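TIGR00266 family protein (Pseudomonas aeruginosa, PDB 1YOX) is of unknown function but belongs to the AIM24 family, named for mitochondrial biogenesis, and folds mainly into antiparallel beta-sheets. Local coordinates at residues E7-I12 with E21-P26; T41-F46 with G86-A91; G125-I130 with K150-G155; I130-R135 with E144-Q149. One frame throughout, in Å; residues are numbered along the deposited sequence.

Contact 1: E7-I12 with E21-P26; sequences ELDYRI and EIELDP
Arg11 lies alongside Glu21, its guanidinium edge turned to the carboxylate across a beta hairpin made by strands 9-13 and 19-24. The grip is side-on and uses two nitrogens: NE of Arg11 reaches OE2 of Glu21 at 2.9 Å, and NH2 of Arg11 reaches OE1 of Glu21 at 2.9 Å. The two planes stand 71° apart, so both oxygens are met from above the carboxylate plane rather than head-on. An extended chain from CG to NE gives Arg11 the length to run beside its partner. Glu21 has further partners: its OE1 also bonds the hydroxyl of Tyr39 and forms a salt bridge with Arg168 of the second subunit, so this buried carboxylate is surrounded by donors and probably stays ionised.

Arg11 and Glu21 also bond in both directions through the backbone. Asp9 pairs with Glu23 on the same face, N of Glu23 donating to O of Asp9. There the carboxylates come within 4.6 Å, OD2 of Asp9 to OE2 of Glu23, a like-charged approach; Lys87 makes a long, weak ion pair with Glu23 that may ease it. The other face is largely apolar. CB of Tyr10 rests on CD1 of Ile22, while the ring leads off to meet Phe158 edge-to-face. Aliphatic side chains suit this buried side: CD1 of Leu8 touches CG2 of Ile22, and its CD2 lies beside CD1 of Leu24 at 3.8 Å. In place of a return bond, a water bridges Asp9 and Glu23, donating to O of Glu23 at 2.7 Å and weakly accepting from N of Asp9.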
loop_
_atom_site.group_PDB
_atom_site.type_symbol
_atom_site.label_atom_id
_atom_site.label_comp_id
_atom_site.label_asym_id
_atom_site.label_seq_id
_atom_site.Cartn_x
_atom_site.Cartn_y
_atom_site.Cartn_z
ATOM N N GLU C 7 0.268 21.333 22.823
ATOM C CA GLU C 7 0.525 22.389 21.773
ATOM C C GLU C 7 -0.321 22.148 20.504
ATOM O O GLU C 7 -1.070 23.034 20.085
ATOM C CB GLU C 7 2.034 22.542 21.445
ATOM C CG GLU C 7 2.334 23.475 20.252
ATOM C CD GLU C 7 3.715 24.198 20.269
ATOM O OE1 GLU C 7 4.462 24.190 21.305
ATOM O OE2 GLU C 7 4.027 24.806 19.203
ATOM N N LEU C 8 -0.217 20.950 19.917
ATOM C CA LEU C 8 -0.922 20.651 18.659
ATOM C C LEU C 8 -2.123 19.738 18.791
ATOM O O LEU C 8 -2.031 18.667 19.382
ATOM C CB LEU C 8 0.038 20.062 17.615
ATOM C CG LEU C 8 1.087 21.004 17.005
ATOM C CD1 LEU C 8 1.854 20.282 15.899
ATOM C CD2 LEU C 8 0.495 22.340 16.501
ATOM N N ASP C 9 -3.248 20.165 18.220
ATOM C CA ASP C 9 -4.361 19.268 17.973
ATOM C C ASP C 9 -4.245 18.636 16.588
ATOM O O ASP C 9 -3.643 19.194 15.680
ATOM C CB ASP C 9 -5.718 19.960 18.141
ATOM C CG ASP C 9 -5.947 20.449 19.575
ATOM O OD1 ASP C 9 -6.498 19.684 20.395
ATOM O OD2 ASP C 9 -5.542 21.589 19.888
ATOM N N TYR C 10 -4.851 17.464 16.446
ATOM C CA TYR C 10 -4.747 16.703 15.234
ATOM C C TYR C 10 -5.854 15.682 15.228
ATOM O O TYR C 10 -6.480 15.436 16.253
ATOM C CB TYR C 10 -3.384 15.989 15.166
ATOM C CG TYR C 10 -3.245 14.944 16.227
ATOM C CD1 TYR C 10 -3.649 13.631 15.992
ATOM C CD2 TYR C 10 -2.745 15.269 17.491
ATOM C CE1 TYR C 10 -3.551 12.674 16.976
ATOM C CE2 TYR C 10 -2.633 14.290 18.488
ATOM C CZ TYR C 10 -3.040 13.014 18.217
ATOM O OH TYR C 10 -2.927 12.055 19.178
ATOM N N ARG C 11 -6.102 15.116 14.054
ATOM C CA ARG C 11 -6.856 13.886 13.930
ATOM C C ARG C 11 -6.147 13.034 12.872
ATOM O O ARG C 11 -5.629 13.553 11.893
ATOM C CB ARG C 11 -8.309 14.155 13.551
ATOM C CG ARG C 11 -8.475 15.155 12.415
ATOM C CD ARG C 11 -9.937 15.477 12.142
ATOM N NE ARG C 11 -10.082 16.179 10.862
ATOM C CZ ARG C 11 -10.847 15.766 9.850
ATOM N NH1 ARG C 11 -11.566 14.641 9.939
ATOM N NH2 ARG C 11 -10.889 16.489 8.740
ATOM N N ILE C 12 -6.088 11.737 13.116
ATOM C CA ILE C 12 -5.493 10.789 12.211
ATOM C C ILE C 12 -6.631 10.208 11.385
ATOM O O ILE C 12 -7.569 9.631 11.931
ATOM C CB ILE C 12 -4.744 9.678 12.991
ATOM C CG1 ILE C 12 -3.409 10.215 13.532
ATOM C CG2 ILE C 12 -4.495 8.420 12.106
ATOM C CD1 ILE C 12 -2.840 9.408 14.725
ATOM N N GLU C 21 -3.919 15.016 9.989
ATOM C CA GLU C 21 -4.378 16.367 9.760
ATOM C C GLU C 21 -4.132 17.132 11.047
ATOM O O GLU C 21 -4.743 16.854 12.078
ATOM C CB GLU C 21 -5.851 16.410 9.350
ATOM C CG GLU C 21 -6.280 17.801 8.879
ATOM C CD GLU C 21 -7.772 18.033 8.980
ATOM O OE1 GLU C 21 -8.463 17.876 7.953
ATOM O OE2 GLU C 21 -8.263 18.341 10.090
ATOM N N ILE C 22 -3.203 18.070 10.965
ATOM C CA ILE C 22 -2.777 18.906 12.068
ATOM C C ILE C 22 -3.616 20.174 12.071
ATOM O O ILE C 22 -3.731 20.858 11.057
ATOM C CB ILE C 22 -1.296 19.321 11.914
ATOM C CG1 ILE C 22 -0.373 18.083 11.714
ATOM C CG2 ILE C 22 -0.862 20.244 13.095
ATOM C CD1 ILE C 22 -0.202 17.181 12.943
ATOM N N GLU C 23 -4.212 20.462 13.228
ATOM C CA GLU C 23 -4.992 21.677 13.435
ATOM C C GLU C 23 -4.099 22.738 14.081
ATOM O O GLU C 23 -3.608 22.546 15.191
ATOM C CB GLU C 23 -6.199 21.365 14.320
ATOM C CG GLU C 23 -7.098 22.567 14.573
ATOM C CD GLU C 23 -8.394 22.163 15.217
ATOM O OE1 GLU C 23 -9.269 21.633 14.488
ATOM O OE2 GLU C 23 -8.527 22.352 16.453
ATOM N N LEU C 24 -3.886 23.833 13.364
ATOM C CA LEU C 24 -3.030 24.933 13.813
ATOM C C LEU C 24 -3.865 26.119 14.322
ATOM O O LEU C 24 -4.660 26.665 13.562
ATOM C CB LEU C 24 -2.155 25.406 12.635
ATOM C CG LEU C 24 -0.710 24.919 12.377
ATOM C CD1 LEU C 24 -0.370 23.597 13.029
ATOM C CD2 LEU C 24 -0.328 24.926 10.924
ATOM N N ASP C 25 -3.693 26.511 15.597
ATOM C CA ASP C 25 -4.205 27.817 16.076
ATOM C C ASP C 25 -3.362 28.981 15.540
ATOM O O ASP C 25 -2.231 28.760 15.058
ATOM C CB ASP C 25 -4.328 27.837 17.594
ATOM C CG ASP C 25 -5.243 26.728 18.109
ATOM O OD1 ASP C 25 -6.296 26.473 17.474
ATOM O OD2 ASP C 25 -4.894 26.086 19.128
ATOM N N PRO C 26 -3.916 30.222 15.536
ATOM C CA PRO C 26 -3.137 31.336 15.004
ATOM C C PRO C 26 -1.763 31.430 15.662
ATOM O O PRO C 26 -1.652 31.268 16.873
ATOM C CB PRO C 26 -3.988 32.548 15.362
ATOM C CG PRO C 26 -5.368 32.026 15.331
ATOM C CD PRO C 26 -5.269 30.661 15.940
HETATM O O HOH W 1 -3.512 23.434 17.692
#

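Contact 2: T41-F46 with G86-A91; sequences TGDIRF and GKQHVA
Gln88 turns its amide into the type I turn that runs from Thr41 to Ile44, and its OE1 gathers donors there. OG1 of Thr41 donates to OE1 of Gln88 at 2.6 Å, and the backbone N of Asp43 adds a weak, long bond to the same oxygen. Thr41 is doubly used, because its OG1 also accepts from N of His89 at 2.8 Å in a nearly straight bond (173°). With chi1 at 57°, OG1 sits between the backbone N and the carbonyl carbon, from where it faces both partners. A threonine suits the place, since one hydroxyl can give and take at once. N of Thr41 bonds O of His89, less surely, as that oxygen crowds a neighbour in the model.

NE2 of Gln88 donates to a water, which in turn donates to OD1 of Asp43 and accepts from N of Gly86. Next to this, CG1 of Ile44 packs on CG2 of Val90, beside Phe80. Arg176 of the second subunit bonds the carbonyls of Thr41 and Ile44. Side chains, backbone groups and a water thus join two sheets. Since N of His89 can only donate, the Thr41 hydroxyl probably points its proton at Gln88 OE1, giving a run of bonds from N-H through hydroxyl to amide oxygen.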
loop_
_atom_site.group_PDB
_atom_site.type_symbol
_atom_site.label_atom_id
_atom_site.label_comp_id
_atom_site.label_asym_id
_atom_site.label_seq_id
_atom_site.Cartn_x
_atom_site.Cartn_y
_atom_site.Cartn_z
ATOM N N THR C 41 -5.185 24.518 4.267
ATOM C CA THR C 41 -6.157 25.606 4.214
ATOM C C THR C 41 -5.494 26.970 3.998
ATOM O O THR C 41 -4.261 27.088 3.926
ATOM C CB THR C 41 -7.091 25.617 5.483
ATOM O OG1 THR C 41 -6.292 25.709 6.660
ATOM C CG2 THR C 41 -7.946 24.369 5.564
ATOM N N GLY C 42 -6.330 28.003 3.913
ATOM C CA GLY C 42 -5.994 29.237 3.200
ATOM C C GLY C 42 -4.912 30.106 3.785
ATOM O O GLY C 42 -4.106 30.681 3.047
ATOM N N ASP C 43 -4.878 30.220 5.102
ATOM C CA ASP C 43 -3.901 31.110 5.739
ATOM C C ASP C 43 -2.712 30.360 6.321
ATOM O O ASP C 43 -2.015 30.902 7.175
ATOM C CB ASP C 43 -4.570 31.987 6.828
ATOM C CG ASP C 43 -5.944 32.534 6.402
ATOM O OD1 ASP C 43 -6.796 32.755 7.296
ATOM O OD2 ASP C 43 -6.175 32.728 5.179
ATOM N N ILE C 44 -2.509 29.107 5.890
ATOM C CA ILE C 44 -1.237 28.381 6.133
ATOM C C ILE C 44 -0.109 28.884 5.232
ATOM O O ILE C 44 -0.246 28.901 4.031
ATOM C CB ILE C 44 -1.372 26.838 5.986
ATOM C CG1 ILE C 44 -2.006 26.249 7.238
ATOM C CG2 ILE C 44 0.018 26.152 5.808
ATOM C CD1 ILE C 44 -3.394 25.869 7.014
ATOM N N ARG C 45 0.982 29.322 5.845
ATOM C CA ARG C 45 2.222 29.658 5.143
ATOM C C ARG C 45 3.334 28.654 5.492
ATOM O O ARG C 45 3.396 28.110 6.611
ATOM C CB ARG C 45 2.692 31.076 5.508
ATOM C CG ARG C 45 1.744 32.232 5.097
ATOM C CD ARG C 45 1.698 32.450 3.586
ATOM N NE ARG C 45 0.464 33.121 3.188
ATOM C CZ ARG C 45 -0.627 32.501 2.740
ATOM N NH1 ARG C 45 -0.661 31.175 2.620
ATOM N NH2 ARG C 45 -1.696 33.215 2.423
ATOM N N PHE C 46 4.214 28.422 4.529
ATOM C CA PHE C 46 5.289 27.429 4.668
ATOM C C PHE C 46 6.654 28.039 4.354
ATOM O O PHE C 46 6.793 28.815 3.400
ATOM C CB PHE C 46 5.021 26.241 3.748
ATOM C CG PHE C 46 4.691 26.636 2.339
ATOM C CD1 PHE C 46 5.700 26.958 1.433
ATOM C CD2 PHE C 46 3.372 26.698 1.919
ATOM C CE1 PHE C 46 5.401 27.334 0.122
ATOM C CE2 PHE C 46 3.053 27.067 0.610
ATOM C CZ PHE C 46 4.069 27.387 -0.293
ATOM N N GLY C 86 -8.140 32.473 12.794
ATOM C CA GLY C 86 -8.818 31.320 13.328
ATOM C C GLY C 86 -8.057 30.035 13.031
ATOM O O GLY C 86 -6.952 30.062 12.471
ATOM N N LYS C 87 -8.665 28.911 13.401
ATOM C CA LYS C 87 -8.104 27.577 13.185
ATOM C C LYS C 87 -7.813 27.274 11.713
ATOM O O LYS C 87 -8.692 27.463 10.847
ATOM C CB LYS C 87 -9.079 26.501 13.679
ATOM C CG LYS C 87 -8.943 26.136 15.127
ATOM C CD LYS C 87 -10.048 25.147 15.534
ATOM C CE LYS C 87 -10.150 25.059 17.062
ATOM N NZ LYS C 87 -11.210 24.108 17.502
ATOM N N GLN C 88 -6.607 26.764 11.450
ATOM C CA GLN C 88 -6.258 26.296 10.122
ATOM C C GLN C 88 -5.739 24.856 10.166
ATOM O O GLN C 88 -5.424 24.310 11.232
ATOM C CB GLN C 88 -5.219 27.210 9.482
ATOM C CG GLN C 88 -5.616 28.672 9.315
ATOM C CD GLN C 88 -6.684 28.888 8.269
ATOM O OE1 GLN C 88 -6.684 28.244 7.228
ATOM N NE2 GLN C 88 -7.613 29.809 8.543
ATOM N N HIS C 89 -5.637 24.241 8.996
ATOM C CA HIS C 89 -5.304 22.835 8.922
ATOM C C HIS C 89 -4.283 22.553 7.825
ATOM O O HIS C 89 -4.287 23.219 6.766
ATOM C CB HIS C 89 -6.566 22.010 8.698
ATOM C CG HIS C 89 -7.627 22.241 9.726
ATOM N ND1 HIS C 89 -7.784 21.435 10.838
ATOM C CD2 HIS C 89 -8.605 23.178 9.799
ATOM C CE1 HIS C 89 -8.803 21.879 11.555
ATOM N NE2 HIS C 89 -9.314 22.936 10.947
ATOM N N VAL C 90 -3.417 21.570 8.096
ATOM C CA VAL C 90 -2.483 21.004 7.114
ATOM C C VAL C 90 -2.403 19.499 7.361
ATOM O O VAL C 90 -2.195 19.096 8.492
ATOM C CB VAL C 90 -1.029 21.509 7.302
ATOM C CG1 VAL C 90 -0.213 21.290 6.035
ATOM C CG2 VAL C 90 -0.964 22.941 7.744
ATOM N N ALA C 91 -2.514 18.686 6.312
ATOM C CA ALA C 91 -2.389 17.234 6.436
ATOM C C ALA C 91 -1.068 16.669 5.829
ATOM O O ALA C 91 -0.529 17.221 4.849
ATOM C CB ALA C 91 -3.621 16.527 5.844
HETATM O O HOH W 2 -7.609 32.396 9.807
#

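Contact 3: G125-I130 with K150-G155; sequences GTRVGI and KLEGDG
Arg127 and Glu152 cross at about a right angle on one face of an antiparallel ladder at the edge of a larger sheet, formed by the hairpin strands 127-134 and 146-152. Their backbones bond in both directions, and N of Gly129 donates to O of Lys150. The guanidinium folds back over its neighbour: a bend at chi3 (-76°) brings one of its faces over CG of Glu152, with NH1 of Arg127 3.3 Å from CG of Glu152. The charged ends meet more loosely, NH1 of Arg127 standing 3.6 Å from OE2 of Glu152 in a salt bridge. The planes are only 21° apart, and the long arginine serves both methylene and charge. A long, weak ion pair to Arg111 gives Glu152 a second positive neighbour. On the same face as Arg127, Lys150 sits opposite Gly129, whose lack of a side chain lets the lysine chain pass close by.

On the reverse face Val128 and Leu151 lie side by side, pointing the same way, with CG2 of Val128 4.0 Å from CD2 of Leu151. Leu151 continues inward onto Val157. Gly153 has a positive phi (144°), easy for glycine, as the chain leaves the strand. There a water donates to OG1 of Thr126 and accepts from N of Gly155, while Thr126 itself donates to the carbonyl of Ala123.

The two faces thus differ in chemistry: an aliphatic pair on the inner one, and on the outer one an ion pair that is probably weakened by solvent.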
loop_
_atom_site.group_PDB
_atom_site.type_symbol
_atom_site.label_atom_id
_atom_site.label_comp_id
_atom_site.label_asym_id
_atom_site.label_seq_id
_atom_site.Cartn_x
_atom_site.Cartn_y
_atom_site.Cartn_z
ATOM N N GLY C 125 9.373 23.407 17.891
ATOM C CA GLY C 125 10.073 23.216 19.170
ATOM C C GLY C 125 10.690 21.829 19.322
ATOM O O GLY C 125 11.542 21.601 20.201
ATOM N N THR C 126 10.262 20.890 18.478
ATOM C CA THR C 126 10.910 19.596 18.421
ATOM C C THR C 126 12.316 19.828 17.923
ATOM O O THR C 126 12.548 20.580 16.968
ATOM C CB THR C 126 10.197 18.598 17.514
ATOM O OG1 THR C 126 8.818 18.471 17.916
ATOM C CG2 THR C 126 10.895 17.227 17.597
ATOM N N ARG C 127 13.257 19.206 18.620
ATOM C CA ARG C 127 14.636 19.220 18.217
ATOM C C ARG C 127 14.878 17.925 17.433
ATOM O O ARG C 127 14.716 16.820 17.972
ATOM C CB ARG C 127 15.528 19.368 19.456
ATOM C CG ARG C 127 15.319 20.740 20.133
ATOM C CD ARG C 127 15.967 20.867 21.524
ATOM N NE ARG C 127 15.223 20.177 22.582
ATOM C CZ ARG C 127 15.739 19.225 23.364
ATOM N NH1 ARG C 127 17.016 18.853 23.222
ATOM N NH2 ARG C 127 14.981 18.652 24.306
ATOM N N VAL C 128 15.206 18.091 16.152
ATOM C CA VAL C 128 15.448 16.980 15.222
ATOM C C VAL C 128 16.923 16.880 14.857
ATOM O O VAL C 128 17.465 17.754 14.172
ATOM C CB VAL C 128 14.618 17.133 13.897
ATOM C CG1 VAL C 128 15.007 16.046 12.863
ATOM C CG2 VAL C 128 13.126 17.097 14.191
ATOM N N GLY C 129 17.569 15.818 15.301
ATOM C CA GLY C 129 18.952 15.584 14.910
ATOM C C GLY C 129 19.182 14.180 14.385
ATOM O O GLY C 129 18.258 13.355 14.375
ATOM N N ILE C 130 20.423 13.922 13.966
ATOM C CA ILE C 130 20.862 12.602 13.527
ATOM C C ILE C 130 21.549 11.863 14.675
ATOM O O ILE C 130 22.514 12.355 15.266
ATOM C CB ILE C 130 21.855 12.702 12.360
ATOM C CG1 ILE C 130 21.198 13.318 11.144
ATOM C CG2 ILE C 130 22.420 11.327 11.990
ATOM C CD1 ILE C 130 22.207 13.815 10.140
ATOM N N LYS C 150 17.233 11.708 15.945
ATOM C CA LYS C 150 16.778 11.921 17.332
ATOM C C LYS C 150 15.817 13.092 17.400
ATOM O O LYS C 150 16.090 14.178 16.898
ATOM C CB LYS C 150 17.927 12.065 18.360
ATOM C CG LYS C 150 18.972 13.128 18.069
ATOM C CD LYS C 150 19.913 13.343 19.297
ATOM C CE LYS C 150 21.054 14.336 18.961
ATOM N NZ LYS C 150 22.258 14.220 19.857
ATOM N N LEU C 151 14.677 12.819 18.009
ATOM C CA LEU C 151 13.623 13.797 18.194
ATOM C C LEU C 151 13.572 14.051 19.702
ATOM O O LEU C 151 13.322 13.124 20.491
ATOM C CB LEU C 151 12.279 13.258 17.685
ATOM C CG LEU C 151 12.262 12.436 16.380
ATOM C CD1 LEU C 151 10.907 11.804 16.125
ATOM C CD2 LEU C 151 12.696 13.277 15.184
ATOM N N GLU C 152 13.842 15.287 20.104
ATOM C CA GLU C 152 13.743 15.637 21.527
ATOM C C GLU C 152 12.905 16.900 21.815
ATOM O O GLU C 152 12.811 17.811 21.001
ATOM C CB GLU C 152 15.143 15.650 22.208
ATOM C CG GLU C 152 16.290 16.231 21.375
ATOM C CD GLU C 152 17.672 15.691 21.753
ATOM O OE1 GLU C 152 17.780 14.649 22.443
ATOM O OE2 GLU C 152 18.676 16.323 21.349
ATOM N N GLY C 153 12.291 16.947 22.988
ATOM C CA GLY C 153 11.473 18.100 23.334
ATOM C C GLY C 153 10.297 17.611 24.117
ATOM O O GLY C 153 10.296 16.472 24.557
ATOM N N ASP C 154 9.294 18.468 24.287
ATOM C CA ASP C 154 8.159 18.141 25.147
ATOM C C ASP C 154 6.834 18.097 24.393
ATOM O O ASP C 154 5.750 18.087 25.010
ATOM C CB ASP C 154 8.090 19.113 26.337
ATOM C CG ASP C 154 7.555 20.492 25.951
ATOM O OD1 ASP C 154 7.860 20.952 24.828
ATOM O OD2 ASP C 154 6.822 21.114 26.780
ATOM N N GLY C 155 6.913 18.040 23.062
ATOM C CA GLY C 155 5.719 18.120 22.232
ATOM C C GLY C 155 5.353 16.833 21.526
ATOM O O GLY C 155 5.864 15.741 21.843
HETATM O O HOH W 3 8.854 18.764 21.034
#

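Contact 4: I130-R135 with E144-Q149; sequences IAFTKR and EGFILQ
Strands 132-134 and 146-149 run antiparallel (176° between their directions) until a classic beta bulge sets both Ala131 and Phe132 against Leu148 and shifts the register by one. The bulge is tied by N of Ala131 bonding O of Leu148 at 2.7 Å, while N of Leu148 bonds O of Phe132; beyond it Lys134 and Phe146 form a pair bonded in both directions.

On one face the side chains of Phe132 and Phe146 run at about a right angle to each other, and their rings touch at the edges, CE2 of Phe132 lying 3.9 Å from CD2 of Phe146. Each atom lies near the plane of the other ring, so the two rings meet edge to edge. Both have CG anti to the backbone N, and each ring leans along its own strand, which brings their near edges together. At the root of the same face, CB of Phe132 rests on CB of Leu148 at 3.7 Å. The opposite face carries a branched pair, CG2 of Thr133 against CG1 of Ile147 at 3.3 Å, tighter than usual van der Waals contact; beta-branched residues suit strands, and here they press closely together, with Thr133 twisted off a staggered torsion. Gly145, with positive phi (111°), brings the chain into the strand close against Lys134 and Arg135, with backbone angles that glycine adopts easily.

Strand 127-134 is one of the two edge strands of its sheet within the chain, and 146-152 separates it from 111-115, whose Phe113 packs on Ala131. Phe146 also meets Phe141 edge-to-face, and Glu144 forms a salt bridge with Arg233 on helix 227-237 of the second subunit.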
loop_
_atom_site.group_PDB
_atom_site.type_symbol
_atom_site.label_atom_id
_atom_site.label_comp_id
_atom_site.label_asym_id
_atom_site.label_seq_id
_atom_site.Cartn_x
_atom_site.Cartn_y
_atom_site.Cartn_z
ATOM N N ILE C 130 20.423 13.922 13.966
ATOM C CA ILE C 130 20.862 12.602 13.527
ATOM C C ILE C 130 21.549 11.863 14.675
ATOM O O ILE C 130 22.514 12.355 15.266
ATOM C CB ILE C 130 21.855 12.702 12.360
ATOM C CG1 ILE C 130 21.198 13.318 11.144
ATOM C CG2 ILE C 130 22.420 11.327 11.990
ATOM C CD1 ILE C 130 22.207 13.815 10.140
ATOM N N ALA C 131 21.062 10.667 14.968
ATOM C CA ALA C 131 21.649 9.815 15.976
ATOM C C ALA C 131 22.586 8.747 15.374
ATOM O O ALA C 131 23.315 8.054 16.106
ATOM C CB ALA C 131 20.548 9.165 16.753
ATOM N N PHE C 132 22.562 8.614 14.047
ATOM C CA PHE C 132 23.203 7.484 13.353
ATOM C C PHE C 132 23.025 7.613 11.842
ATOM O O PHE C 132 21.912 7.799 11.375
ATOM C CB PHE C 132 22.582 6.155 13.841
ATOM C CG PHE C 132 23.311 4.917 13.366
ATOM C CD1 PHE C 132 24.573 4.586 13.880
ATOM C CD2 PHE C 132 22.740 4.086 12.417
ATOM C CE1 PHE C 132 25.258 3.455 13.452
ATOM C CE2 PHE C 132 23.420 2.936 11.979
ATOM C CZ PHE C 132 24.681 2.623 12.503
ATOM N N THR C 133 24.119 7.541 11.092
ATOM C CA THR C 133 24.073 7.439 9.626
ATOM C C THR C 133 25.095 6.408 9.146
ATOM O O THR C 133 26.259 6.439 9.547
ATOM C CB THR C 133 24.345 8.783 8.900
ATOM O OG1 THR C 133 25.094 9.659 9.750
ATOM C CG2 THR C 133 23.067 9.465 8.528
ATOM N N LYS C 134 24.663 5.505 8.277
ATOM C CA LYS C 134 25.509 4.407 7.866
ATOM C C LYS C 134 25.022 3.831 6.540
ATOM O O LYS C 134 23.897 3.311 6.447
ATOM C CB LYS C 134 25.511 3.332 8.953
ATOM C CG LYS C 134 26.880 2.749 9.270
ATOM C CD LYS C 134 26.725 1.414 10.006
ATOM C CE LYS C 134 28.024 0.966 10.664
ATOM N NZ LYS C 134 27.740 -0.047 11.732
ATOM N N ARG C 135 25.879 3.919 5.522
ATOM C CA ARG C 135 25.554 3.390 4.204
ATOM C C ARG C 135 25.086 1.923 4.221
ATOM O O ARG C 135 23.880 1.703 4.239
ATOM C CB ARG C 135 26.655 3.655 3.182
ATOM C CG ARG C 135 27.245 5.058 3.239
ATOM C CD ARG C 135 28.510 5.054 4.111
ATOM N NE ARG C 135 29.621 5.793 3.504
ATOM C CZ ARG C 135 30.327 5.387 2.443
ATOM N NH1 ARG C 135 30.033 4.245 1.822
ATOM N NH2 ARG C 135 31.330 6.139 1.988
ATOM N N GLU C 144 21.009 6.208 -0.175
ATOM C CA GLU C 144 20.992 7.230 0.853
ATOM C C GLU C 144 21.754 6.758 2.104
ATOM O O GLU C 144 22.587 7.497 2.651
ATOM C CB GLU C 144 19.512 7.564 1.156
ATOM C CG GLU C 144 18.637 7.512 -0.150
ATOM C CD GLU C 144 17.104 7.500 0.071
ATOM O OE1 GLU C 144 16.436 8.367 -0.549
ATOM O OE2 GLU C 144 16.572 6.624 0.819
ATOM N N GLY C 145 21.507 5.509 2.512
ATOM C CA GLY C 145 22.064 4.956 3.749
ATOM C C GLY C 145 20.957 4.744 4.765
ATOM O O GLY C 145 19.830 5.187 4.574
ATOM N N PHE C 146 21.284 4.066 5.852
ATOM C CA PHE C 146 20.367 3.879 6.971
ATOM C C PHE C 146 20.597 5.022 7.962
ATOM O O PHE C 146 21.704 5.204 8.475
ATOM C CB PHE C 146 20.562 2.504 7.630
ATOM C CG PHE C 146 19.621 2.248 8.778
ATOM C CD1 PHE C 146 18.286 1.937 8.543
ATOM C CD2 PHE C 146 20.063 2.359 10.105
ATOM C CE1 PHE C 146 17.399 1.723 9.612
ATOM C CE2 PHE C 146 19.181 2.154 11.181
ATOM C CZ PHE C 146 17.847 1.830 10.932
ATOM N N ILE C 147 19.535 5.795 8.207
ATOM C CA ILE C 147 19.608 7.011 9.025
ATOM C C ILE C 147 18.612 6.963 10.204
ATOM O O ILE C 147 17.399 6.776 10.012
ATOM C CB ILE C 147 19.406 8.264 8.140
ATOM C CG1 ILE C 147 20.420 8.248 6.976
ATOM C CG2 ILE C 147 19.469 9.559 8.977
ATOM C CD1 ILE C 147 20.079 9.170 5.777
ATOM N N LEU C 148 19.158 7.055 11.417
ATOM C CA LEU C 148 18.367 7.237 12.637
ATOM C C LEU C 148 18.433 8.670 13.094
ATOM O O LEU C 148 19.512 9.196 13.302
ATOM C CB LEU C 148 18.863 6.373 13.780
ATOM C CG LEU C 148 18.242 5.012 13.952
ATOM C CD1 LEU C 148 18.852 4.382 15.198
ATOM C CD2 LEU C 148 16.736 5.118 14.081
ATOM N N GLN C 149 17.264 9.289 13.224
ATOM C CA GLN C 149 17.143 10.628 13.757
ATOM C C GLN C 149 16.873 10.618 15.267
ATOM O O GLN C 149 16.383 9.620 15.802
ATOM C CB GLN C 149 16.032 11.363 13.022
ATOM C CG GLN C 149 16.376 11.597 11.577
ATOM C CD GLN C 149 15.311 12.346 10.873
ATOM O OE1 GLN C 149 14.132 11.936 10.864
ATOM N NE2 GLN C 149 15.690 13.466 10.277
#

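In the fold
From the N terminus, contact 1 closes the first short hairpin, 9-13 with 19-24. Contact 2 then closes a longer loop, bringing the turn ahead of strand 44-48 against strand 88-92, and so joins the six-stranded sheet of 44-48 to the four-stranded sheet of 88-92 and 19-24; the two contacts touch through backbone bonds of Ile22 with Val90 and Leu24 with Gln88, and both reach the second subunit. Further on, contacts 3 and 4 lie along a single hairpin of strands 127-134 and 146-152, contact 4 nested inside the loop closed by contact 3 and sharing Ile130. Contacts 2 and 4 lie on opposite sides of the chain's centre, their centres about 32 Å apart.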